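Local structure of putative type 11 methyltransferase (Sulfolobus solfataricus, 3I9F) at residues B[128-134]-B[153-157]. The protein binds zinc ions and is probably an S-adenosylmethionine-dependent methyltransferase. Sequence-based numbering, arbitrary orientation.
Sequences MDEKDYM and FGLVL
F153 packs its ring against the chain entering helix 130-136, where the contact is tightest. The CZ corner lies 3.3 Å from O of M128, which sits at the ring edge near its plane, while E130 N is 3.5 Å from CE1. CB of F153 points toward the helix segment, and chi1 of 67° sets the ring with its edge at M128 O. So broad a ring also reaches Y133, met obliquely, CZ to CD1 3.8 Å. Replacing F153 by alanine would probably open a gap at the helix start and leave this flank of the Y133 ring without its neighbour. Tyrosine suits a mixed setting: CE of M128 covers one ring face, and its OH is hydrogen-bonded to OD2 of D112. D129 and D132 form a capping box: short acidic side chains suit it, D129 OD1 taking D132 N at 2.8 Å and D132 OD2 taking D129 N. The capped helix lies over the antiparallel end of a Rossmann-like methyltransferase sheet, on strand 152-159, whose alternate residues F153, L155 and L157 face it. At the methionine end packing is looser: M134, a flexible chain bent at chi2 and chi3, brings SD to 4.1 Å from CD1 of L157, tip to tip. On the partly exposed flank, E130 runs extended and obliquely across branched L155, whose two methyls lie along its aliphatic part; OE1, 3.5 Å from CD2, is salt-bridged to NE of R145.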
loop_
_atom_site.group_PDB
_atom_site.type_symbol
_atom_site.label_atom_id
_atom_site.label_comp_id
_atom_site.label_asym_id
_atom_site.label_seq_id
_atom_site.Cartn_x
_atom_site.Cartn_y
_atom_site.Cartn_z
ATOM N N MET B 128 11.437 25.809 9.327
ATOM C CA MET B 128 11.009 26.485 8.125
ATOM C C MET B 128 9.724 27.285 8.369
ATOM O O MET B 128 8.762 26.761 8.936
ATOM C CB MET B 128 10.725 25.457 7.016
ATOM C CG MET B 128 11.950 24.650 6.474
ATOM S SD MET B 128 11.504 23.270 5.387
ATOM C CE MET B 128 10.263 24.101 4.429
ATOM N N ASP B 129 9.674 28.524 7.870
ATOM C CA ASP B 129 8.454 29.325 7.908
ATOM C C ASP B 129 7.688 29.189 6.610
ATOM O O ASP B 129 8.120 28.482 5.691
ATOM C CB ASP B 129 8.771 30.793 8.170
ATOM C CG ASP B 129 9.757 31.353 7.176
ATOM O OD1 ASP B 129 9.789 30.844 6.022
ATOM O OD2 ASP B 129 10.508 32.285 7.534
ATOM N N GLU B 130 6.528 29.846 6.542
ATOM C CA GLU B 130 5.754 29.930 5.310
ATOM C C GLU B 130 6.620 30.172 4.098
ATOM O O GLU B 130 6.526 29.475 3.092
ATOM C CB GLU B 130 4.761 31.086 5.363
ATOM C CG GLU B 130 3.806 31.074 4.163
ATOM C CD GLU B 130 2.660 32.086 4.239
ATOM O OE1 GLU B 130 2.077 32.268 5.336
ATOM O OE2 GLU B 130 2.353 32.679 3.176
ATOM N N LYS B 131 7.451 31.193 4.168
ATOM C CA LYS B 131 8.190 31.570 2.983
ATOM C C LYS B 131 9.072 30.386 2.528
ATOM O O LYS B 131 9.158 30.100 1.352
ATOM C CB LYS B 131 8.982 32.845 3.230
ATOM C CG LYS B 131 9.696 33.339 1.985
ATOM C CD LYS B 131 10.539 34.596 2.259
ATOM C CE LYS B 131 11.131 35.171 0.946
ATOM N NZ LYS B 131 10.205 35.103 -0.253
ATOM N N ASP B 132 9.695 29.692 3.480
ATOM C CA ASP B 132 10.510 28.504 3.168
ATOM C C ASP B 132 9.672 27.401 2.537
ATOM O O ASP B 132 10.097 26.762 1.587
ATOM C CB ASP B 132 11.233 27.979 4.417
ATOM C CG ASP B 132 12.252 28.983 4.979
ATOM O OD1 ASP B 132 13.030 29.561 4.161
ATOM O OD2 ASP B 132 12.281 29.187 6.222
ATOM N N TYR B 133 8.468 27.200 3.059
ATOM C CA TYR B 133 7.605 26.185 2.550
ATOM C C TYR B 133 7.280 26.502 1.108
ATOM O O TYR B 133 7.364 25.622 0.259
ATOM C CB TYR B 133 6.362 25.981 3.425
ATOM C CG TYR B 133 6.558 24.892 4.478
ATOM C CD1 TYR B 133 6.932 25.192 5.760
ATOM C CD2 TYR B 133 6.372 23.563 4.170
ATOM C CE1 TYR B 133 7.109 24.218 6.700
ATOM C CE2 TYR B 133 6.539 22.583 5.109
ATOM C CZ TYR B 133 6.926 22.922 6.368
ATOM O OH TYR B 133 7.135 21.930 7.316
ATOM N N MET B 134 6.989 27.744 0.794
ATOM C CA MET B 134 6.542 28.058 -0.571
ATOM C C MET B 134 7.668 28.040 -1.634
ATOM O O MET B 134 7.388 27.931 -2.819
ATOM C CB MET B 134 5.708 29.356 -0.595
ATOM C CG MET B 134 4.525 29.337 0.442
ATOM S SD MET B 134 3.525 27.815 0.526
ATOM C CE MET B 134 2.876 27.938 -1.139
ATOM N N PHE B 153 2.519 27.301 12.989
ATOM C CA PHE B 153 1.713 27.906 11.970
ATOM C C PHE B 153 1.142 26.782 11.156
ATOM O O PHE B 153 1.543 25.639 11.317
ATOM C CB PHE B 153 2.508 28.905 11.118
ATOM C CG PHE B 153 3.574 28.295 10.272
ATOM C CD1 PHE B 153 3.385 28.134 8.920
ATOM C CD2 PHE B 153 4.776 27.918 10.825
ATOM C CE1 PHE B 153 4.347 27.594 8.137
ATOM C CE2 PHE B 153 5.760 27.379 10.045
ATOM C CZ PHE B 153 5.547 27.214 8.690
ATOM N N GLY B 154 0.186 27.119 10.303
ATOM C CA GLY B 154 -0.614 26.146 9.562
ATOM C C GLY B 154 -1.009 26.743 8.223
ATOM O O GLY B 154 -1.393 27.893 8.155
ATOM N N LEU B 155 -0.876 25.980 7.143
ATOM C CA LEU B 155 -1.305 26.436 5.823
ATOM C C LEU B 155 -2.180 25.375 5.155
ATOM O O LEU B 155 -2.057 24.166 5.436
ATOM C CB LEU B 155 -0.112 26.722 4.932
ATOM C CG LEU B 155 1.058 27.541 5.492
ATOM C CD1 LEU B 155 2.275 27.303 4.595
ATOM C CD2 LEU B 155 0.726 29.060 5.606
ATOM N N VAL B 156 -3.099 25.839 4.318
ATOM C CA VAL B 156 -3.812 24.980 3.430
ATOM C C VAL B 156 -3.414 25.517 2.090
ATOM O O VAL B 156 -3.436 26.718 1.883
ATOM C CB VAL B 156 -5.327 25.061 3.623
ATOM C CG1 VAL B 156 -6.069 24.106 2.609
ATOM C CG2 VAL B 156 -5.704 24.772 5.102
ATOM N N LEU B 157 -3.034 24.627 1.191
ATOM C CA LEU B 157 -2.405 24.975 -0.041
ATOM C C LEU B 157 -3.188 24.310 -1.164
ATOM O O LEU B 157 -3.608 23.186 -0.998
ATOM C CB LEU B 157 -1.004 24.387 -0.033
ATOM C CG LEU B 157 0.238 25.172 0.293
ATOM C CD1 LEU B 157 0.066 25.926 1.557
ATOM C CD2 LEU B 157 1.415 24.215 0.377
#